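Local coordinates for C2 domain protein (Ramazzottius varieornatus, PDB 7DF2), which binds three calcium ions through its C2 domain and is found specifically in tardigrades, though its precise cellular role is not established, at residues F40-N46 with T113-C119; A127-R131 with V182-Y186. All coordinates share one frame; numbering follows the deposited sequence.

Interaction 1 of 2, residues F40-N46 with T113-C119; sequences FFRIEMN and TISRDVC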
ATOM      1  N   PHE A  40     -17.358   1.870  12.524  1.00 30.59           N
ATOM      2  CA  PHE A  40     -17.376   1.020  11.345  1.00 27.26           C
ATOM      3  C   PHE A  40     -17.051   1.913  10.161  1.00 26.89           C
ATOM      4  O   PHE A  40     -17.772   2.877   9.891  1.00 24.35           O
ATOM      5  CB  PHE A  40     -18.741   0.339  11.203  1.00 31.09           C
ATOM      6  CG  PHE A  40     -19.193  -0.341  12.466  1.00 27.32           C
ATOM      7  CD1 PHE A  40     -19.841   0.381  13.465  1.00 29.42           C
ATOM      8  CD2 PHE A  40     -18.931  -1.687  12.669  1.00 24.38           C
ATOM      9  CE1 PHE A  40     -20.231  -0.235  14.640  1.00 31.93           C
ATOM     10  CE2 PHE A  40     -19.327  -2.316  13.838  1.00 32.01           C
ATOM     11  CZ  PHE A  40     -19.978  -1.586  14.824  1.00 33.64           C
ATOM     12  N   PHE A  41     -15.924   1.656   9.506  1.00 24.72           N
ATOM     13  CA  PHE A  41     -15.537   2.542   8.425  1.00 23.04           C
ATOM     14  C   PHE A  41     -14.740   1.761   7.387  1.00 22.72           C
ATOM     15  O   PHE A  41     -14.278   0.643   7.630  1.00 22.52           O
ATOM     16  CB  PHE A  41     -14.748   3.765   8.936  1.00 24.92           C
ATOM     17  CG  PHE A  41     -13.590   3.431   9.847  1.00 29.61           C
ATOM     18  CD1 PHE A  41     -13.796   3.192  11.201  1.00 31.96           C
ATOM     19  CD2 PHE A  41     -12.294   3.379   9.351  1.00 29.06           C
ATOM     20  CE1 PHE A  41     -12.732   2.900  12.050  1.00 30.11           C
ATOM     21  CE2 PHE A  41     -11.225   3.088  10.190  1.00 29.32           C
ATOM     22  CZ  PHE A  41     -11.441   2.845  11.540  1.00 32.45           C
ATOM     23  N   ARG A  42     -14.629   2.358   6.210  1.00 24.51           N
ATOM     24  CA  ARG A  42     -13.990   1.749   5.055  1.00 24.62           C
ATOM     25  C   ARG A  42     -12.806   2.617   4.678  1.00 22.07           C
ATOM     26  O   ARG A  42     -12.888   3.845   4.759  1.00 22.01           O
ATOM     27  CB  ARG A  42     -14.976   1.644   3.885  1.00 25.19           C
ATOM     28  CG  ARG A  42     -14.393   1.074   2.587  1.00 19.40           C
ATOM     29  CD  ARG A  42     -15.553   0.563   1.720  1.00 23.89           C
ATOM     30  NE  ARG A  42     -16.212  -0.573   2.360  1.00 24.67           N
ATOM     31  CZ  ARG A  42     -17.448  -0.972   2.094  1.00 29.02           C
ATOM     32  NH1 ARG A  42     -17.956  -2.023   2.729  1.00 24.73           N
ATOM     33  NH2 ARG A  42     -18.172  -0.323   1.189  1.00 27.56           N
ATOM     34  N   ILE A  43     -11.694   1.981   4.317  1.00 21.70           N
ATOM     35  CA  ILE A  43     -10.492   2.666   3.862  1.00 21.30           C
ATOM     36  C   ILE A  43     -10.243   2.269   2.419  1.00 18.40           C
ATOM     37  O   ILE A  43     -10.204   1.076   2.106  1.00 20.89           O
ATOM     38  CB  ILE A  43      -9.265   2.308   4.722  1.00 21.05           C
ATOM     39  CG1 ILE A  43      -9.532   2.621   6.193  1.00 24.58           C
ATOM     40  CG2 ILE A  43      -8.008   3.041   4.222  1.00 24.07           C
ATOM     41  CD1 ILE A  43      -9.843   1.399   6.997  1.00 24.76           C
ATOM     42  N   GLU A  44     -10.061   3.261   1.551  1.00 20.59           N
ATOM     43  CA  GLU A  44      -9.670   3.035   0.164  1.00 19.95           C
ATOM     44  C   GLU A  44      -8.235   3.491  -0.012  1.00 21.05           C
ATOM     45  O   GLU A  44      -7.856   4.566   0.468  1.00 20.82           O
ATOM     46  CB  GLU A  44     -10.591   3.780  -0.807  1.00 23.81           C
ATOM     47  CG  GLU A  44     -12.051   3.368  -0.670  1.00 23.76           C
ATOM     48  CD  GLU A  44     -12.945   4.066  -1.681  1.00 28.95           C
ATOM     49  OE1 GLU A  44     -12.439   4.907  -2.464  1.00 27.32           O
ATOM     50  OE2 GLU A  44     -14.155   3.786  -1.681  1.00 32.72           O
ATOM     51  N   MET A  45      -7.436   2.658  -0.674  1.00 21.13           N
ATOM     52  CA  MET A  45      -6.031   2.939  -0.935  1.00 18.08           C
ATOM     53  C   MET A  45      -5.819   2.942  -2.440  1.00 20.84           C
ATOM     54  O   MET A  45      -6.023   1.919  -3.103  1.00 18.56           O
ATOM     55  CB  MET A  45      -5.141   1.899  -0.261  1.00 17.73           C
ATOM     56  CG  MET A  45      -3.672   1.929  -0.677  1.00 18.13           C
ATOM     57  SD  MET A  45      -2.825   0.579   0.186  1.00 21.40           S
ATOM     58  CE  MET A  45      -1.206   0.660  -0.592  1.00 24.33           C
ATOM     59  N   ASN A  46      -5.439   4.097  -2.976  1.00 19.02           N
ATOM     60  CA  ASN A  46      -5.215   4.285  -4.404  1.00 18.55           C
ATOM     61  C   ASN A  46      -3.712   4.334  -4.639  1.00 19.15           C
ATOM     62  O   ASN A  46      -3.032   5.245  -4.148  1.00 19.91           O
ATOM     63  CB  ASN A  46      -5.894   5.573  -4.863  1.00 19.30           C
ATOM     64  CG  ASN A  46      -5.699   5.889  -6.339  1.00 22.33           C
ATOM     65  OD1 ASN A  46      -5.559   7.064  -6.699  1.00 22.15           O
ATOM     66  ND2 ASN A  46      -5.777   4.877  -7.206  1.00 22.45           N
ATOM     67  N   THR A 113      -6.880   0.521  -7.134  1.00 18.96           N
ATOM     68  CA  THR A 113      -7.411   0.852  -5.817  1.00 19.57           C
ATOM     69  C   THR A 113      -7.886  -0.410  -5.114  1.00 20.88           C
ATOM     70  O   THR A 113      -8.495  -1.279  -5.747  1.00 22.23           O
ATOM     71  CB  THR A 113      -8.570   1.856  -5.949  1.00 23.41           C
ATOM     72  OG1 THR A 113      -8.083   3.038  -6.588  1.00 24.61           O
ATOM     73  CG2 THR A 113      -9.141   2.232  -4.586  1.00 22.33           C
ATOM     74  N   ILE A 114      -7.587  -0.514  -3.810  1.00 16.79           N
ATOM     75  CA  ILE A 114      -8.089  -1.600  -2.974  1.00 16.97           C
ATOM     76  C   ILE A 114      -8.775  -0.984  -1.761  1.00 17.78           C
ATOM     77  O   ILE A 114      -8.603   0.199  -1.453  1.00 20.20           O
ATOM     78  CB  ILE A 114      -6.979  -2.586  -2.542  1.00 21.50           C
ATOM     79  CG1 ILE A 114      -5.892  -1.878  -1.743  1.00 18.75           C
ATOM     80  CG2 ILE A 114      -6.351  -3.276  -3.773  1.00 20.22           C
ATOM     81  CD1 ILE A 114      -4.870  -2.861  -1.142  1.00 22.83           C
ATOM     82  N   SER A 115      -9.608  -1.783  -1.090  1.00 19.43           N
ATOM     83  CA  SER A 115     -10.243  -1.262   0.113  1.00 19.46           C
ATOM     84  C   SER A 115     -10.365  -2.343   1.181  1.00 21.91           C
ATOM     85  O   SER A 115     -10.295  -3.546   0.910  1.00 21.94           O
ATOM     86  CB  SER A 115     -11.623  -0.646  -0.169  1.00 21.02           C
ATOM     87  OG  SER A 115     -12.541  -1.635  -0.580  1.00 22.85           O
ATOM     88  N   ARG A 116     -10.536  -1.874   2.416  1.00 19.90           N
ATOM     89  CA  ARG A 116     -10.656  -2.741   3.575  1.00 21.84           C
ATOM     90  C   ARG A 116     -11.445  -2.006   4.641  1.00 20.71           C
ATOM     91  O   ARG A 116     -11.362  -0.780   4.754  1.00 22.26           O
ATOM     92  CB  ARG A 116      -9.280  -3.144   4.119  1.00 21.28           C
ATOM     93  CG  ARG A 116      -9.355  -4.163   5.258  1.00 23.68           C
ATOM     94  CD  ARG A 116      -7.969  -4.529   5.787  1.00 22.84           C
ATOM     95  NE  ARG A 116      -8.074  -5.535   6.840  1.00 26.87           N
ATOM     96  CZ  ARG A 116      -7.038  -6.029   7.514  1.00 31.93           C
ATOM     97  NH1 ARG A 116      -5.803  -5.616   7.242  1.00 24.58           N
ATOM     98  NH2 ARG A 116      -7.235  -6.935   8.464  1.00 30.25           N
ATOM     99  N   ASP A 117     -12.198  -2.765   5.436  1.00 21.63           N
ATOM    100  CA  ASP A 117     -13.066  -2.190   6.452  1.00 21.89           C
ATOM    101  C   ASP A 117     -12.537  -2.457   7.852  1.00 21.00           C
ATOM    102  O   ASP A 117     -11.867  -3.465   8.106  1.00 24.58           O
ATOM    103  CB  ASP A 117     -14.485  -2.757   6.367  1.00 21.87           C
ATOM    104  CG  ASP A 117     -15.121  -2.556   5.016  1.00 28.17           C
ATOM    105  OD1 ASP A 117     -14.627  -1.719   4.242  1.00 24.31           O
ATOM    106  OD2 ASP A 117     -16.127  -3.234   4.740  1.00 24.67           O
ATOM    107  N   VAL A 118     -12.893  -1.556   8.764  1.00 19.58           N
ATOM    108  CA  VAL A 118     -12.665  -1.728  10.194  1.00 22.93           C
ATOM    109  C   VAL A 118     -14.043  -1.839  10.827  1.00 29.05           C
ATOM    110  O   VAL A 118     -14.885  -0.953  10.642  1.00 29.42           O
ATOM    111  CB  VAL A 118     -11.876  -0.559  10.794  1.00 25.58           C
ATOM    112  CG1 VAL A 118     -11.875  -0.647  12.316  1.00 28.38           C
ATOM    113  CG2 VAL A 118     -10.442  -0.548  10.253  1.00 23.74           C
ATOM    114  N   CYS A 119     -14.283  -2.915  11.567  1.00 27.34           N
ATOM    115  CA  CYS A 119     -15.643  -3.235  12.002  1.00 27.33           C
ATOM    116  C   CYS A 119     -15.732  -3.290  13.531  1.00 26.88           C
ATOM    117  O   CYS A 119     -15.787  -4.364  14.129  1.00 34.07           O
ATOM    118  CB  CYS A 119     -16.063  -4.527  11.353  1.00 28.91           C
ATOM    119  SG  CYS A 119     -16.026  -4.431   9.519  1.00 39.11           S
TER

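Interaction 2 of 2, residues A127-R131 with V182-Y186; sequences AMRVR and VYLRY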
ATOM      1  N   ALA A 127      -1.489   1.164   8.215  1.00 21.10           N
ATOM      2  CA  ALA A 127      -0.315   1.168   7.350  1.00 24.21           C
ATOM      3  C   ALA A 127      -0.719   0.769   5.939  1.00 22.49           C
ATOM      4  O   ALA A 127      -1.157  -0.363   5.712  1.00 22.55           O
ATOM      5  CB  ALA A 127       0.752   0.222   7.885  1.00 24.16           C
ATOM      6  N   MET A 128      -0.578   1.695   4.999  1.00 19.62           N
ATOM      7  CA  MET A 128      -0.646   1.341   3.586  1.00 19.82           C
ATOM      8  C   MET A 128       0.682   0.687   3.219  1.00 20.05           C
ATOM      9  O   MET A 128       1.741   1.295   3.412  1.00 22.46           O
ATOM     10  CB  MET A 128      -0.902   2.584   2.740  1.00 17.50           C
ATOM     11  CG  MET A 128      -2.276   3.191   2.985  1.00 21.05           C
ATOM     12  SD  MET A 128      -2.585   4.603   1.911  1.00 27.05           S
ATOM     13  CE  MET A 128      -1.645   5.902   2.694  1.00 25.87           C
ATOM     14  N   ARG A 129       0.634  -0.562   2.753  1.00 17.64           N
ATOM     15  CA  ARG A 129       1.836  -1.343   2.467  1.00 15.65           C
ATOM     16  C   ARG A 129       1.886  -1.645   0.977  1.00 19.60           C
ATOM     17  O   ARG A 129       0.885  -2.073   0.396  1.00 18.75           O
ATOM     18  CB  ARG A 129       1.866  -2.654   3.265  1.00 17.25           C
ATOM     19  CG  ARG A 129       2.019  -2.471   4.768  1.00 20.97           C
ATOM     20  CD  ARG A 129       2.277  -3.819   5.432  1.00 21.81           C
ATOM     21  NE  ARG A 129       2.409  -3.679   6.878  1.00 26.73           N
ATOM     22  CZ  ARG A 129       3.559  -3.466   7.508  1.00 30.61           C
ATOM     23  NH1 ARG A 129       4.697  -3.367   6.823  1.00 25.50           N
ATOM     24  NH2 ARG A 129       3.573  -3.355   8.828  1.00 26.69           N
ATOM     25  N   VAL A 130       3.051  -1.437   0.360  1.00 17.08           N
ATOM     26  CA  VAL A 130       3.276  -1.806  -1.033  1.00 18.37           C
ATOM     27  C   VAL A 130       4.615  -2.518  -1.115  1.00 15.60           C
ATOM     28  O   VAL A 130       5.589  -2.105  -0.475  1.00 17.66           O
ATOM     29  CB  VAL A 130       3.276  -0.583  -1.981  1.00 16.27           C
ATOM     30  CG1 VAL A 130       3.637  -0.996  -3.412  1.00 18.18           C
ATOM     31  CG2 VAL A 130       1.920   0.119  -1.972  1.00 18.07           C
ATOM     32  N   ARG A 131       4.662  -3.595  -1.885  1.00 15.70           N
ATOM     33  CA  ARG A 131       5.930  -4.251  -2.178  1.00 18.84           C
ATOM     34  C   ARG A 131       6.098  -4.363  -3.685  1.00 19.36           C
ATOM     35  O   ARG A 131       5.179  -4.787  -4.397  1.00 18.07           O
ATOM     36  CB  ARG A 131       6.016  -5.632  -1.523  1.00 17.14           C
ATOM     37  CG  ARG A 131       7.271  -6.436  -1.947  1.00 17.95           C
ATOM     38  CD  ARG A 131       7.349  -7.731  -1.130  1.00 24.02           C
ATOM     39  NE  ARG A 131       8.461  -8.587  -1.521  1.00 28.61           N
ATOM     40  CZ  ARG A 131       9.692  -8.482  -1.028  1.00 27.62           C
ATOM     41  NH1 ARG A 131       9.972  -7.555  -0.127  1.00 28.56           N
ATOM     42  NH2 ARG A 131      10.644  -9.310  -1.435  1.00 30.63           N
ATOM     43  N   VAL A 182       6.604   5.333  -4.067  1.00 18.84           N
ATOM     44  CA  VAL A 182       5.274   4.978  -4.538  1.00 18.21           C
ATOM     45  C   VAL A 182       4.356   6.123  -4.139  1.00 20.72           C
ATOM     46  O   VAL A 182       4.432   6.628  -3.014  1.00 22.38           O
ATOM     47  CB  VAL A 182       4.771   3.628  -3.992  1.00 19.05           C
ATOM     48  CG1 VAL A 182       4.550   3.660  -2.497  1.00 21.40           C
ATOM     49  CG2 VAL A 182       3.454   3.257  -4.699  1.00 19.26           C
ATOM     50  N   TYR A 183       3.540   6.576  -5.076  1.00 17.74           N
ATOM     51  CA  TYR A 183       2.645   7.690  -4.821  1.00 16.53           C
ATOM     52  C   TYR A 183       1.282   7.126  -4.479  1.00 17.30           C
ATOM     53  O   TYR A 183       0.735   6.320  -5.242  1.00 18.65           O
ATOM     54  CB  TYR A 183       2.577   8.626  -6.021  1.00 17.36           C
ATOM     55  CG  TYR A 183       3.904   9.325  -6.221  1.00 21.15           C
ATOM     56  CD1 TYR A 183       4.944   8.683  -6.868  1.00 22.32           C
ATOM     57  CD2 TYR A 183       4.125  10.597  -5.708  1.00 28.16           C
ATOM     58  CE1 TYR A 183       6.197   9.304  -7.021  1.00 27.65           C
ATOM     59  CE2 TYR A 183       5.358  11.230  -5.866  1.00 29.52           C
ATOM     60  CZ  TYR A 183       6.385  10.573  -6.526  1.00 35.61           C
ATOM     61  OH  TYR A 183       7.613  11.179  -6.695  1.00 33.62           O
ATOM     62  N   LEU A 184       0.757   7.531  -3.325  1.00 17.94           N
ATOM     63  CA  LEU A 184      -0.455   6.949  -2.757  1.00 20.38           C
ATOM     64  C   LEU A 184      -1.485   8.028  -2.468  1.00 23.13           C
ATOM     65  O   LEU A 184      -1.142   9.186  -2.214  1.00 23.03           O
ATOM     66  CB  LEU A 184      -0.155   6.209  -1.448  1.00 20.26           C
ATOM     67  CG  LEU A 184       0.874   5.092  -1.525  1.00 20.70           C
ATOM     68  CD1 LEU A 184       1.155   4.544  -0.132  1.00 22.16           C
ATOM     69  CD2 LEU A 184       0.349   3.997  -2.454  1.00 17.44           C
ATOM     70  N   ARG A 185      -2.756   7.629  -2.491  1.00 17.88           N
ATOM     71  CA  ARG A 185      -3.840   8.444  -1.949  1.00 19.10           C
ATOM     72  C   ARG A 185      -4.739   7.540  -1.130  1.00 21.18           C
ATOM     73  O   ARG A 185      -4.841   6.341  -1.401  1.00 20.11           O
ATOM     74  CB  ARG A 185      -4.701   9.094  -3.039  1.00 23.22           C
ATOM     75  CG  ARG A 185      -3.977   9.972  -4.015  1.00 25.51           C
ATOM     76  CD  ARG A 185      -4.990  10.714  -4.876  1.00 25.17           C
ATOM     77  NE  ARG A 185      -5.912   9.827  -5.588  1.00 24.63           N
ATOM     78  CZ  ARG A 185      -7.040  10.242  -6.162  1.00 27.94           C
ATOM     79  NH1 ARG A 185      -7.387  11.528  -6.082  1.00 28.06           N
ATOM     80  NH2 ARG A 185      -7.824   9.382  -6.807  1.00 30.77           N
ATOM     81  N   TYR A 186      -5.445   8.116  -0.160  1.00 22.11           N
ATOM     82  CA  TYR A 186      -6.412   7.317   0.570  1.00 18.24           C
ATOM     83  C   TYR A 186      -7.670   8.125   0.816  1.00 21.41           C
ATOM     84  O   TYR A 186      -7.670   9.359   0.761  1.00 22.72           O
ATOM     85  CB  TYR A 186      -5.858   6.812   1.910  1.00 19.49           C
ATOM     86  CG  TYR A 186      -5.668   7.897   2.940  1.00 20.57           C
ATOM     87  CD1 TYR A 186      -4.488   8.625   2.998  1.00 21.59           C
ATOM     88  CD2 TYR A 186      -6.667   8.184   3.874  1.00 24.90           C
ATOM     89  CE1 TYR A 186      -4.306   9.630   3.951  1.00 25.98           C
ATOM     90  CE2 TYR A 186      -6.495   9.181   4.824  1.00 26.56           C
ATOM     91  CZ  TYR A 186      -5.313   9.895   4.858  1.00 32.48           C
ATOM     92  OH  TYR A 186      -5.144  10.879   5.804  1.00 33.95           O
TER

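Interaction 1 of 2, residues F40-N46 with T113-C119
F41 and V118 form the apolar centre of this strand pair. They are an antiparallel hydrogen-bonded pair, and their side chains lie side by side, pointing the same way. The F41 ring turns one face to V118, whose CB sits 3.5 Å from CZ, displaced toward the rim, in a CH-pi contact. The two valine methyls touch the same end of the ring. F41 reaches this place because its CG lies between the backbone N and the carbonyl carbon, chi1 51°, which brings the ring tip toward the partner strand. I43 adds its CD1 at 3.8 Å from V118 CG2. M45 and I114 continue the same face, which packs on V123, I126 and M128 of strand 121-136 and on A74 of strand 70-77. R116 is the exception on this face; its guanidinium is held by E79 and N201. Six backbone hydrogen bonds tie the strands. Two join each of the pairs F41-V118, I43-R116 and M45-I114.

The other face is mostly polar, with F40 and C119, disulfide-bonded to C196, at its end. R42 grips D117 side-on with two nitrogens. NE meets OD1 of D117 at 2.7 Å and NH1 meets OD2 at 3.0 Å, both nearly straight. The guanidinium and carboxylate planes are 24° apart. The bend at chi3 of R42, -66°, turns its head alongside the aspartate. D117 OD2 has a second salt bridge, to R197. A leucine in place of R42 would probably leave the D117 carboxylate with R197 as its main charged mate and freer to turn. A largely apolar inner face and a mostly polar outer one are characteristic of a strand pair in a beta sandwich, here at the edge of one C2-domain sheet.

Interaction 2 of 2, residues A127-R131 with V182-Y186
M128 and L184 meet across the core of the C2 beta sandwich. Their strands belong to the two different sheets, so no hydrogen bond joins the segments. The axes of the two segments come no nearer than 9.6 Å, with 148° between their N-to-C directions. Side chains fill the space between.

The closer part lies around M128. Its CB touches CD1 of L184 at 4.0 Å. The chain then bends at chi3, -77°, and crosses the Y186 side chain at about a right angle. The sulfur SD packs on Y186 CB, 3.9 Å away. The Y186 hydroxyl is held by N155. M45 of strand 41-51 also packs on M128 and V130, and C148 of strand 139-150 adds to the cover of M128.

Packing is looser at V130. Its CG2 meets CD2 of L184 at 4.2 Å and CG2 of V182 at 4.4 Å, both at the far end of van der Waals range.

R129 points away from strand 181-190 but stays buried, in a salt bridge with D77. R185, partly exposed, is on the more open side. It also points away; its NE makes a hydrogen bond to N46 OD1, and its guanidinium makes a cation-pi contact with W166. Back in the interior, the methyl CE of M128 touches the tyrosine ring obliquely, 3.9 Å from Y186 CD1.

In the fold
Interaction 1 pairs neighbouring strands within one sheet, and interaction 2 joins that sheet to the opposite one. Their centres are 13 Å apart. Strands 41-51 and 181-190 are neighbours, and N46 N lies 2.8 Å from R185 O, a probable hydrogen bond. M45 links the two contacts through the core: its CE packs 3.5 Å from V130 CG2. Strand 107-119 leads directly into strand 121-136, so the chain passes from one contact to the other. Both lie away from the calcium sites. A bound glucose lies about 7 Å from the side chains of N46 and of R185.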